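Local coordinates for OBG-type G domain-containing protein (Pyrococcus horikoshii, PDB 2E87) that is of unknown cellular function but binds GDP in its G domain and is probably a GTP-binding protein of the NOG1 branch of the Obg family, at residues Ser181-Leu184 against Lys185-Thr189; Leu241-Arg244 against Tyr245-Asn248; Asp324-Lys327 against Glu328-Lys332. One frame throughout, in Å; residues are numbered along the deposited sequence.

Contact 1: residues Ser181-Leu184 against Lys185-Thr189; sequences STLL and KALTT. With GDP (guanosine-5'-diphosphate), chain F.
Lys185 N closes the first helical turn here by donating to Ser181 O at 2.9 Å, and the lysine side chain then runs back over that same carbonyl oxygen. CB and CG both touch Ser181 O, with CG nearest at 3.3 Å; CD still brushes it, CE only grazes it, and NZ continues past. Placing CG beside the backbone N (chi1 -69°), with the rest of the chain extended, is what sends this aliphatic stem back towards the start of the helix.

The first turn also meets the nucleotide, through the amides and hydroxyls of Ser181 and Thr182. Ser181 N points almost straight at GDP O3B, 2.8 Å away with an N-H...O angle of 175°. Ser181 OG sits within hydrogen-bonding distance of both O3B and O1A, so its single proton may go to either. Thr182 grips O1A twice, through its N and through OG1 at 2.8 Å, while its CG2 lies near C8 and N7 of the guanine. This is the end of the P-loop (Walker A) and the opening turn of helix 180-187, where backbone amides at the helix start take up phosphate oxygens.

Further along, Leu183 and Leu187 meet obliquely, with CG of Leu183 3.7 Å from CD2 of Leu187, on the face covered by helix 323-350. Leu184 O receives Thr188 N at 2.9 Å, the last regular bond before the chain leaves helical geometry at Thr188. Thr188 CG2 lies against Leu184 O and comes within 4.2 Å of Leu184 CD2, and Ile218 of strand 214-220 touches both side chains.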
ATOM      1  N   SER A 181     -17.833  16.332   3.374  1.00 32.94           N
ATOM      2  CA  SER A 181     -18.544  15.260   2.678  1.00 36.81           C
ATOM      3  C   SER A 181     -19.739  15.776   1.872  1.00 39.80           C
ATOM      4  O   SER A 181     -20.068  15.231   0.818  1.00 40.90           O
ATOM      5  CB  SER A 181     -19.016  14.202   3.669  1.00 40.58           C
ATOM      6  OG  SER A 181     -19.911  14.758   4.605  1.00 39.36           O
ATOM      7  N   THR A 182     -20.384  16.827   2.370  1.00 37.72           N
ATOM      8  CA  THR A 182     -21.515  17.403   1.669  1.00 35.90           C
ATOM      9  C   THR A 182     -21.005  17.895   0.334  1.00 35.09           C
ATOM     10  O   THR A 182     -21.661  17.714  -0.687  1.00 43.00           O
ATOM     11  CB  THR A 182     -22.150  18.595   2.452  1.00 36.40           C
ATOM     12  OG1 THR A 182     -22.702  18.116   3.682  1.00 36.34           O
ATOM     13  CG2 THR A 182     -23.276  19.257   1.631  1.00 34.32           C
ATOM     14  N   LEU A 183     -19.827  18.510   0.343  1.00 29.24           N
ATOM     15  CA  LEU A 183     -19.232  19.022  -0.886  1.00 31.46           C
ATOM     16  C   LEU A 183     -18.775  17.889  -1.805  1.00 33.78           C
ATOM     17  O   LEU A 183     -18.934  17.959  -3.021  1.00 41.44           O
ATOM     18  CB  LEU A 183     -18.042  19.929  -0.579  1.00 24.20           C
ATOM     19  CG  LEU A 183     -17.255  20.344  -1.818  1.00 33.83           C
ATOM     20  CD1 LEU A 183     -18.154  21.125  -2.774  1.00 32.85           C
ATOM     21  CD2 LEU A 183     -16.084  21.201  -1.418  1.00 30.52           C
ATOM     22  N   LEU A 184     -18.199  16.845  -1.229  1.00 29.98           N
ATOM     23  CA  LEU A 184     -17.741  15.732  -2.043  1.00 33.28           C
ATOM     24  C   LEU A 184     -18.933  15.089  -2.768  1.00 33.01           C
ATOM     25  O   LEU A 184     -18.834  14.738  -3.937  1.00 30.56           O
ATOM     26  CB  LEU A 184     -17.022  14.695  -1.168  1.00 30.96           C
ATOM     27  CG  LEU A 184     -16.577  13.380  -1.825  1.00 40.17           C
ATOM     28  CD1 LEU A 184     -15.325  12.822  -1.113  1.00 30.74           C
ATOM     29  CD2 LEU A 184     -17.750  12.378  -1.804  1.00 29.86           C
ATOM     30  N   LYS A 185     -20.053  14.940  -2.068  1.00 31.45           N
ATOM     31  CA  LYS A 185     -21.230  14.325  -2.661  1.00 38.08           C
ATOM     32  C   LYS A 185     -21.896  15.205  -3.710  1.00 40.21           C
ATOM     33  O   LYS A 185     -22.493  14.699  -4.646  1.00 40.27           O
ATOM     34  CB  LYS A 185     -22.234  13.938  -1.572  1.00 36.02           C
ATOM     35  CG  LYS A 185     -21.741  12.806  -0.707  1.00 37.08           C
ATOM     36  CD  LYS A 185     -22.642  12.564   0.472  1.00 45.07           C
ATOM     37  CE  LYS A 185     -22.008  11.573   1.422  1.00 48.82           C
ATOM     38  NZ  LYS A 185     -22.906  11.267   2.569  1.00 54.81           N
ATOM     39  N   ALA A 186     -21.779  16.517  -3.561  1.00 42.88           N
ATOM     40  CA  ALA A 186     -22.368  17.448  -4.514  1.00 45.01           C
ATOM     41  C   ALA A 186     -21.477  17.489  -5.750  1.00 48.20           C
ATOM     42  O   ALA A 186     -21.923  17.769  -6.865  1.00 50.11           O
ATOM     43  CB  ALA A 186     -22.455  18.843  -3.893  1.00 40.55           C
ATOM     44  N   LEU A 187     -20.206  17.191  -5.529  1.00 47.37           N
ATOM     45  CA  LEU A 187     -19.204  17.217  -6.579  1.00 45.55           C
ATOM     46  C   LEU A 187     -19.160  15.926  -7.397  1.00 45.16           C
ATOM     47  O   LEU A 187     -18.918  15.955  -8.602  1.00 43.47           O
ATOM     48  CB  LEU A 187     -17.839  17.489  -5.930  1.00 44.01           C
ATOM     49  CG  LEU A 187     -16.936  18.669  -6.307  1.00 46.36           C
ATOM     50  CD1 LEU A 187     -17.740  19.856  -6.807  1.00 43.85           C
ATOM     51  CD2 LEU A 187     -16.103  19.044  -5.083  1.00 33.99           C
ATOM     52  N   THR A 188     -19.415  14.789  -6.761  1.00 44.73           N
ATOM     53  CA  THR A 188     -19.328  13.540  -7.495  1.00 51.85           C
ATOM     54  C   THR A 188     -20.598  13.087  -8.175  1.00 57.26           C
ATOM     55  O   THR A 188     -21.702  13.478  -7.797  1.00 55.94           O
ATOM     56  CB  THR A 188     -18.828  12.387  -6.604  1.00 52.18           C
ATOM     57  OG1 THR A 188     -19.790  12.107  -5.579  1.00 54.44           O
ATOM     58  CG2 THR A 188     -17.507  12.752  -5.975  1.00 56.32           C
ATOM     59  N   THR A 189     -20.412  12.246  -9.187  1.00 63.43           N
ATOM     60  CA  THR A 189     -21.504  11.689  -9.966  1.00 66.19           C
ATOM     61  C   THR A 189     -22.091  10.473  -9.258  1.00 69.31           C
ATOM     62  O   THR A 189     -23.164  10.550  -8.649  1.00 74.69           O
ATOM     63  CB  THR A 189     -21.014  11.263 -11.343  1.00 64.37           C
ATOM     64  OG1 THR A 189     -20.465  12.398 -12.023  1.00 66.45           O
ATOM     65  CG2 THR A 189     -22.157  10.685 -12.147  1.00 69.78           C
TER
HETATM   66  PB  GDP F 400     -17.778  17.323   7.312  1.00 34.29           P
HETATM   67  O1B GDP F 400     -17.752  16.774   8.726  1.00 35.50           O
HETATM   68  O2B GDP F 400     -16.709  18.523   7.113  1.00 38.01           O
HETATM   69  O3B GDP F 400     -17.951  16.326   6.162  1.00 40.28           O
HETATM   70  O3A GDP F 400     -19.159  18.119   7.293  1.00 38.10           O
HETATM   71  PA  GDP F 400     -20.568  17.708   6.615  1.00 49.44           P
HETATM   72  O1A GDP F 400     -20.436  17.548   5.140  1.00 35.94           O
HETATM   73  O2A GDP F 400     -21.093  16.335   7.295  1.00 43.14           O
HETATM   74  O5' GDP F 400     -21.580  18.919   6.922  1.00 49.60           O
HETATM   75  C5' GDP F 400     -21.731  19.039   8.349  1.00 49.26           C
HETATM   76  C4' GDP F 400     -23.110  19.640   8.679  1.00 50.05           C
HETATM   77  O4' GDP F 400     -23.253  20.946   8.003  1.00 45.67           O
HETATM   78  C3' GDP F 400     -24.304  18.833   8.166  1.00 50.55           C
HETATM   79  O3' GDP F 400     -25.501  18.501   8.874  1.00 52.83           O
HETATM   80  C2' GDP F 400     -24.482  19.373   6.733  1.00 50.41           C
HETATM   81  O2' GDP F 400     -25.861  19.175   6.364  1.00 51.86           O
HETATM   82  C1' GDP F 400     -24.369  20.853   7.035  1.00 51.49           C
HETATM   83  N9  GDP F 400     -24.037  21.655   5.849  1.00 55.30           N
HETATM   84  C8  GDP F 400     -23.180  21.328   4.831  1.00 58.10           C
HETATM   85  N7  GDP F 400     -23.138  22.290   3.947  1.00 57.03           N
HETATM   86  C5  GDP F 400     -23.960  23.294   4.341  1.00 55.60           C
HETATM   87  C6  GDP F 400     -24.326  24.577   3.799  1.00 53.62           C
HETATM   88  O6  GDP F 400     -23.854  24.971   2.736  1.00 48.85           O
HETATM   89  N1  GDP F 400     -25.218  25.352   4.505  1.00 57.49           N
HETATM   90  C2  GDP F 400     -25.753  24.907   5.709  1.00 57.60           C
HETATM   91  N2  GDP F 400     -26.639  25.698   6.389  1.00 61.75           N
HETATM   92  N3  GDP F 400     -25.426  23.725   6.213  1.00 56.93           N
HETATM   93  C4  GDP F 400     -24.544  22.898   5.573  1.00 58.50           C

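Contact 2: residues Leu241-Arg244 against Tyr245-Asn248; sequences LALR and YLGN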
ATOM      1  N   LEU A 241       0.453  12.818   6.219  1.00 35.94           N
ATOM      2  CA  LEU A 241       1.272  13.473   5.216  1.00 33.93           C
ATOM      3  C   LEU A 241       1.447  12.671   3.939  1.00 34.69           C
ATOM      4  O   LEU A 241       1.940  13.197   2.939  1.00 32.06           O
ATOM      5  CB  LEU A 241       2.641  13.834   5.795  1.00 41.60           C
ATOM      6  CG  LEU A 241       2.632  14.835   6.955  1.00 50.04           C
ATOM      7  CD1 LEU A 241       4.066  15.181   7.322  1.00 50.53           C
ATOM      8  CD2 LEU A 241       1.875  16.092   6.565  1.00 44.01           C
ATOM      9  N   ALA A 242       1.048  11.402   3.974  1.00 35.07           N
ATOM     10  CA  ALA A 242       1.137  10.551   2.796  1.00 36.81           C
ATOM     11  C   ALA A 242       0.238  11.130   1.692  1.00 36.79           C
ATOM     12  O   ALA A 242       0.476  10.898   0.504  1.00 37.31           O
ATOM     13  CB  ALA A 242       0.696   9.122   3.135  1.00 33.86           C
ATOM     14  N   LEU A 243      -0.786  11.884   2.093  1.00 33.72           N
ATOM     15  CA  LEU A 243      -1.721  12.496   1.139  1.00 36.13           C
ATOM     16  C   LEU A 243      -0.991  13.375   0.120  1.00 35.77           C
ATOM     17  O   LEU A 243      -1.530  13.669  -0.936  1.00 40.59           O
ATOM     18  CB  LEU A 243      -2.802  13.307   1.884  1.00 33.65           C
ATOM     19  CG  LEU A 243      -3.699  12.506   2.854  1.00 39.24           C
ATOM     20  CD1 LEU A 243      -4.686  13.418   3.563  1.00 35.60           C
ATOM     21  CD2 LEU A 243      -4.445  11.426   2.101  1.00 34.32           C
ATOM     22  N   ARG A 244       0.245  13.769   0.434  1.00 36.48           N
ATOM     23  CA  ARG A 244       1.063  14.585  -0.468  1.00 40.15           C
ATOM     24  C   ARG A 244       1.297  13.839  -1.775  1.00 39.94           C
ATOM     25  O   ARG A 244       1.441  14.457  -2.840  1.00 35.87           O
ATOM     26  CB  ARG A 244       2.449  14.883   0.122  1.00 42.93           C
ATOM     27  CG  ARG A 244       2.489  15.661   1.419  1.00 63.05           C
ATOM     28  CD  ARG A 244       3.944  15.885   1.855  1.00 69.96           C
ATOM     29  NE  ARG A 244       4.046  16.537   3.162  1.00 77.33           N
ATOM     30  CZ  ARG A 244       5.191  16.836   3.772  1.00 81.51           C
ATOM     31  NH1 ARG A 244       6.350  16.544   3.194  1.00 82.53           N
ATOM     32  NH2 ARG A 244       5.179  17.419   4.965  1.00 79.58           N
ATOM     33  N   TYR A 245       1.357  12.515  -1.685  1.00 30.26           N
ATOM     34  CA  TYR A 245       1.603  11.677  -2.850  1.00 39.13           C
ATOM     35  C   TYR A 245       0.358  11.237  -3.619  1.00 40.56           C
ATOM     36  O   TYR A 245       0.466  10.636  -4.687  1.00 45.02           O
ATOM     37  CB  TYR A 245       2.410  10.456  -2.420  1.00 40.04           C
ATOM     38  CG  TYR A 245       3.696  10.839  -1.739  1.00 45.27           C
ATOM     39  CD1 TYR A 245       4.019  10.334  -0.491  1.00 45.51           C
ATOM     40  CD2 TYR A 245       4.596  11.709  -2.353  1.00 49.72           C
ATOM     41  CE1 TYR A 245       5.213  10.681   0.138  1.00 58.36           C
ATOM     42  CE2 TYR A 245       5.787  12.061  -1.743  1.00 58.54           C
ATOM     43  CZ  TYR A 245       6.091  11.544  -0.497  1.00 63.30           C
ATOM     44  OH  TYR A 245       7.276  11.887   0.106  1.00 70.64           O
ATOM     45  N   LEU A 246      -0.813  11.529  -3.068  1.00 39.60           N
ATOM     46  CA  LEU A 246      -2.086  11.186  -3.694  1.00 38.54           C
ATOM     47  C   LEU A 246      -2.758  12.438  -4.274  1.00 41.00           C
ATOM     48  O   LEU A 246      -3.112  12.478  -5.455  1.00 41.60           O
ATOM     49  CB  LEU A 246      -3.009  10.559  -2.662  1.00 34.48           C
ATOM     50  CG  LEU A 246      -4.417  10.185  -3.101  1.00 37.97           C
ATOM     51  CD1 LEU A 246      -4.397   9.132  -4.199  1.00 28.65           C
ATOM     52  CD2 LEU A 246      -5.136   9.655  -1.880  1.00 35.54           C
ATOM     53  N   GLY A 247      -2.915  13.460  -3.435  1.00 39.56           N
ATOM     54  CA  GLY A 247      -3.558  14.692  -3.856  1.00 38.04           C
ATOM     55  C   GLY A 247      -2.824  15.551  -4.864  1.00 37.96           C
ATOM     56  O   GLY A 247      -1.609  15.688  -4.809  1.00 40.52           O
ATOM     57  N   ASN A 248      -3.574  16.144  -5.790  1.00 38.35           N
ATOM     58  CA  ASN A 248      -2.993  17.011  -6.816  1.00 37.24           C
ATOM     59  C   ASN A 248      -3.556  18.412  -6.635  1.00 41.97           C
ATOM     60  O   ASN A 248      -3.119  19.362  -7.275  1.00 46.23           O
ATOM     61  CB  ASN A 248      -3.346  16.476  -8.200  1.00 30.57           C
ATOM     62  CG  ASN A 248      -2.903  15.044  -8.389  1.00 35.82           C
ATOM     63  OD1 ASN A 248      -1.712  14.768  -8.479  1.00 37.47           O
ATOM     64  ND2 ASN A 248      -3.856  14.119  -8.427  1.00 32.62           N
TER
HETATM   65  O   HOH W   1       0.564  14.355  -5.462  1.00 39.57           O
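Leu243 O takes two backbone donors from the residues that follow it, Leu246 N at 3.1 Å and Gly247 N at 2.9 Å. The two approach very differently. Gly247 N lies nearly along the C=O axis, whereas Leu246 N stands well above the carbonyl plane, 71° out of it, and so uses no lone pair squarely. One residue earlier, Tyr245 N donates to Ala242 O at 2.9 Å, again from above the plane of its acceptor. Arg244 N in turn reaches Leu241 O, so four successive amides, from Arg244 to Gly247, are satisfied inside this short tight turn that follows helix 234-241.

The carbonyl oxygens Arg244 O and Gly247 O are both acceptors, 3.8 Å apart; they cannot bond each other and would probably repel if left alone. A water lies between them and donates to both, 2.8 Å from Arg244 O and 2.6 Å from Gly247 O, using both its protons on the two acceptors.

Side chains add little across the turn. The Tyr245 ring sits obliquely beside the backbone it has just left, its CD1 3.7 Å from Ala242 O, because CG lies beside the backbone N (chi1 -56°); helix 76-86 of the N-terminal helical region packs on it through Lys76 and Phe77. Leu243 and Leu246 approach no closer than 4.4 Å between their CD2 atoms, and Leu246 goes on to Gln217 and Ile219 of strand 214-220.

The hydrogen bonding that holds this bend ahead of strand 249-254 is thus a matter of main chain and water, while the buried side chains fit it against its surroundings.

Contact 3: residues Asp324-Lys327 against Glu328-Lys332; sequences DLVK and EEIIK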
ATOM      1  N   ASP A 324     -20.988  24.577  -8.919  1.00 51.36           N
ATOM      2  CA  ASP A 324     -20.519  24.593 -10.297  1.00 52.31           C
ATOM      3  C   ASP A 324     -19.282  25.476 -10.447  1.00 48.78           C
ATOM      4  O   ASP A 324     -18.451  25.250 -11.323  1.00 49.47           O
ATOM      5  CB  ASP A 324     -21.648  25.046 -11.225  1.00 62.04           C
ATOM      6  CG  ASP A 324     -22.844  24.097 -11.180  1.00 73.64           C
ATOM      7  OD1 ASP A 324     -22.689  22.923 -11.594  1.00 79.17           O
ATOM      8  OD2 ASP A 324     -23.931  24.518 -10.719  1.00 79.23           O
ATOM      9  N   LEU A 325     -19.140  26.478  -9.592  1.00 46.33           N
ATOM     10  CA  LEU A 325     -17.957  27.320  -9.673  1.00 44.06           C
ATOM     11  C   LEU A 325     -16.764  26.489  -9.201  1.00 45.17           C
ATOM     12  O   LEU A 325     -15.655  26.647  -9.705  1.00 44.04           O
ATOM     13  CB  LEU A 325     -18.113  28.555  -8.793  1.00 41.50           C
ATOM     14  CG  LEU A 325     -19.180  29.574  -9.218  1.00 50.54           C
ATOM     15  CD1 LEU A 325     -19.283  30.692  -8.176  1.00 44.22           C
ATOM     16  CD2 LEU A 325     -18.819  30.155 -10.578  1.00 43.83           C
ATOM     17  N   VAL A 326     -16.996  25.598  -8.237  1.00 41.10           N
ATOM     18  CA  VAL A 326     -15.922  24.752  -7.714  1.00 45.15           C
ATOM     19  C   VAL A 326     -15.500  23.706  -8.747  1.00 42.95           C
ATOM     20  O   VAL A 326     -14.306  23.530  -9.018  1.00 40.57           O
ATOM     21  CB  VAL A 326     -16.348  24.023  -6.408  1.00 46.80           C
ATOM     22  CG1 VAL A 326     -15.249  23.058  -5.977  1.00 39.38           C
ATOM     23  CG2 VAL A 326     -16.636  25.055  -5.295  1.00 36.41           C
ATOM     24  N   LYS A 327     -16.489  23.028  -9.328  1.00 43.23           N
ATOM     25  CA  LYS A 327     -16.246  22.001 -10.332  1.00 47.20           C
ATOM     26  C   LYS A 327     -15.461  22.638 -11.469  1.00 49.63           C
ATOM     27  O   LYS A 327     -14.467  22.092 -11.948  1.00 50.53           O
ATOM     28  CB  LYS A 327     -17.579  21.473 -10.855  1.00 47.56           C
ATOM     29  CG  LYS A 327     -17.556  20.050 -11.343  1.00 53.00           C
ATOM     30  CD  LYS A 327     -18.888  19.688 -11.971  1.00 60.48           C
ATOM     31  CE  LYS A 327     -19.075  18.184 -12.085  1.00 66.55           C
ATOM     32  NZ  LYS A 327     -19.388  17.585 -10.756  1.00 68.95           N
ATOM     33  N   GLU A 328     -15.918  23.809 -11.888  1.00 49.94           N
ATOM     34  CA  GLU A 328     -15.270  24.540 -12.964  1.00 52.83           C
ATOM     35  C   GLU A 328     -13.811  24.758 -12.615  1.00 50.91           C
ATOM     36  O   GLU A 328     -12.919  24.454 -13.404  1.00 51.40           O
ATOM     37  CB  GLU A 328     -15.923  25.913 -13.160  1.00 60.61           C
ATOM     38  CG  GLU A 328     -17.202  25.966 -13.995  1.00 72.58           C
ATOM     39  CD  GLU A 328     -17.837  27.369 -13.992  1.00 80.76           C
ATOM     40  OE1 GLU A 328     -17.114  28.366 -14.250  1.00 77.56           O
ATOM     41  OE2 GLU A 328     -19.059  27.470 -13.733  1.00 81.31           O
ATOM     42  N   GLU A 329     -13.579  25.302 -11.426  1.00 48.48           N
ATOM     43  CA  GLU A 329     -12.227  25.598 -10.978  1.00 48.47           C
ATOM     44  C   GLU A 329     -11.364  24.336 -10.839  1.00 47.91           C
ATOM     45  O   GLU A 329     -10.148  24.389 -11.059  1.00 46.28           O
ATOM     46  CB  GLU A 329     -12.277  26.373  -9.656  1.00 49.58           C
ATOM     47  CG  GLU A 329     -10.929  26.861  -9.155  1.00 54.77           C
ATOM     48  CD  GLU A 329     -10.190  27.699 -10.183  1.00 62.98           C
ATOM     49  OE1 GLU A 329     -10.822  28.595 -10.788  1.00 67.34           O
ATOM     50  OE2 GLU A 329      -8.976  27.470 -10.381  1.00 58.44           O
ATOM     51  N   ILE A 330     -11.987  23.212 -10.477  1.00 44.76           N
ATOM     52  CA  ILE A 330     -11.259  21.948 -10.330  1.00 42.42           C
ATOM     53  C   ILE A 330     -10.737  21.563 -11.699  1.00 43.54           C
ATOM     54  O   ILE A 330      -9.556  21.280 -11.874  1.00 38.09           O
ATOM     55  CB  ILE A 330     -12.176  20.816  -9.832  1.00 40.87           C
ATOM     56  CG1 ILE A 330     -12.536  21.057  -8.370  1.00 32.92           C
ATOM     57  CG2 ILE A 330     -11.517  19.459 -10.055  1.00 37.09           C
ATOM     58  CD1 ILE A 330     -13.500  20.027  -7.808  1.00 39.87           C
ATOM     59  N   ILE A 331     -11.648  21.568 -12.664  1.00 46.53           N
ATOM     60  CA  ILE A 331     -11.338  21.228 -14.040  1.00 45.84           C
ATOM     61  C   ILE A 331     -10.250  22.106 -14.627  1.00 49.23           C
ATOM     62  O   ILE A 331      -9.346  21.615 -15.295  1.00 53.38           O
ATOM     63  CB  ILE A 331     -12.588  21.340 -14.910  1.00 49.01           C
ATOM     64  CG1 ILE A 331     -13.601  20.281 -14.473  1.00 42.37           C
ATOM     65  CG2 ILE A 331     -12.207  21.185 -16.371  1.00 46.83           C
ATOM     66  CD1 ILE A 331     -15.024  20.630 -14.761  1.00 46.29           C
ATOM     67  N   LYS A 332     -10.326  23.406 -14.382  1.00 51.12           N
ATOM     68  CA  LYS A 332      -9.316  24.309 -14.912  1.00 55.60           C
ATOM     69  C   LYS A 332      -7.943  24.029 -14.318  1.00 54.86           C
ATOM     70  O   LYS A 332      -6.920  24.189 -14.981  1.00 52.86           O
ATOM     71  CB  LYS A 332      -9.702  25.763 -14.632  1.00 58.72           C
ATOM     72  CG  LYS A 332      -8.600  26.757 -14.963  1.00 65.56           C
ATOM     73  CD  LYS A 332      -8.977  28.172 -14.567  1.00 72.53           C
ATOM     74  CE  LYS A 332      -7.874  29.154 -14.955  1.00 72.87           C
ATOM     75  NZ  LYS A 332      -8.274  30.554 -14.651  1.00 74.84           N
TER
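Glu328 N, Glu329 N, Ile330 N and Ile331 N each donate to the carbonyl oxygen four residues back, from Asp324 O to Lys327 O, in an unbroken alpha-helical ladder. Ile331 N makes the straightest of these bonds, 173° at the hydrogen, and Ile330 N the shortest, 2.8 Å to Val326 O.

Apolar contact comes next. Val326 CG1 lies 3.9 Å from Ile330 CD1, the two side chains crossing one turn apart on the buried face. Ile330 keeps CG1 beside its backbone N (chi1 -71°), which lays that atom 3.1 Å from Val326 O and carries CD1 on to the valine. An alanine in place of Ile330 would remove CG1, CG2 and CD1, and would probably leave Val326 CG1 without this neighbour and open a gap against the sheet. Ile331 does something similar one residue later, its CD1 resting 3.2 Å from Lys327 O.

The acidic side chains of Asp324 and Glu328 are exposed. Glu328 runs extended back along the helix, its CG 3.0 Å from Asp324 O, and flanks Leu325, the two pointing the same way with OE2 4.1 Å from Leu325 CD2. The carboxylates of Asp324 and Glu328 keep apart, OD1 to OE2 being 6.2 Å, so any mutual repulsion is likely to be modest.

These residues open the long C-terminal helix 323-350, which packs against the G-domain sheet: Val326 and Ile330 press on Ile251 of strand 249-254, Val326 also on Val286 of strand 283-287, Leu325 and Glu329 on Ile313, and Lys327 makes a cation-pi contact with Phe209 of strand 204-211.

Contacts 1 and 3 pack directly against each other, their centres 13 Å apart. Lys327 NZ comes 2.7 Å from Leu187 O where helix 180-187 ends, and Leu187 CD2 rests 3.9 Å from Ile330 CD1, so the P-loop helix is backed by the start of helix 323-350. Contact 2 stands apart, its centre 20 Å from each of the others, with nearest atoms about 11 Å from contact 1 and about 8 Å from contact 3. Among the three, contact 1 alone touches GDP; the side chain of Val326 in contact 3 is about 11 Å from the nucleotide and that of Leu243 in contact 2 about 14 Å.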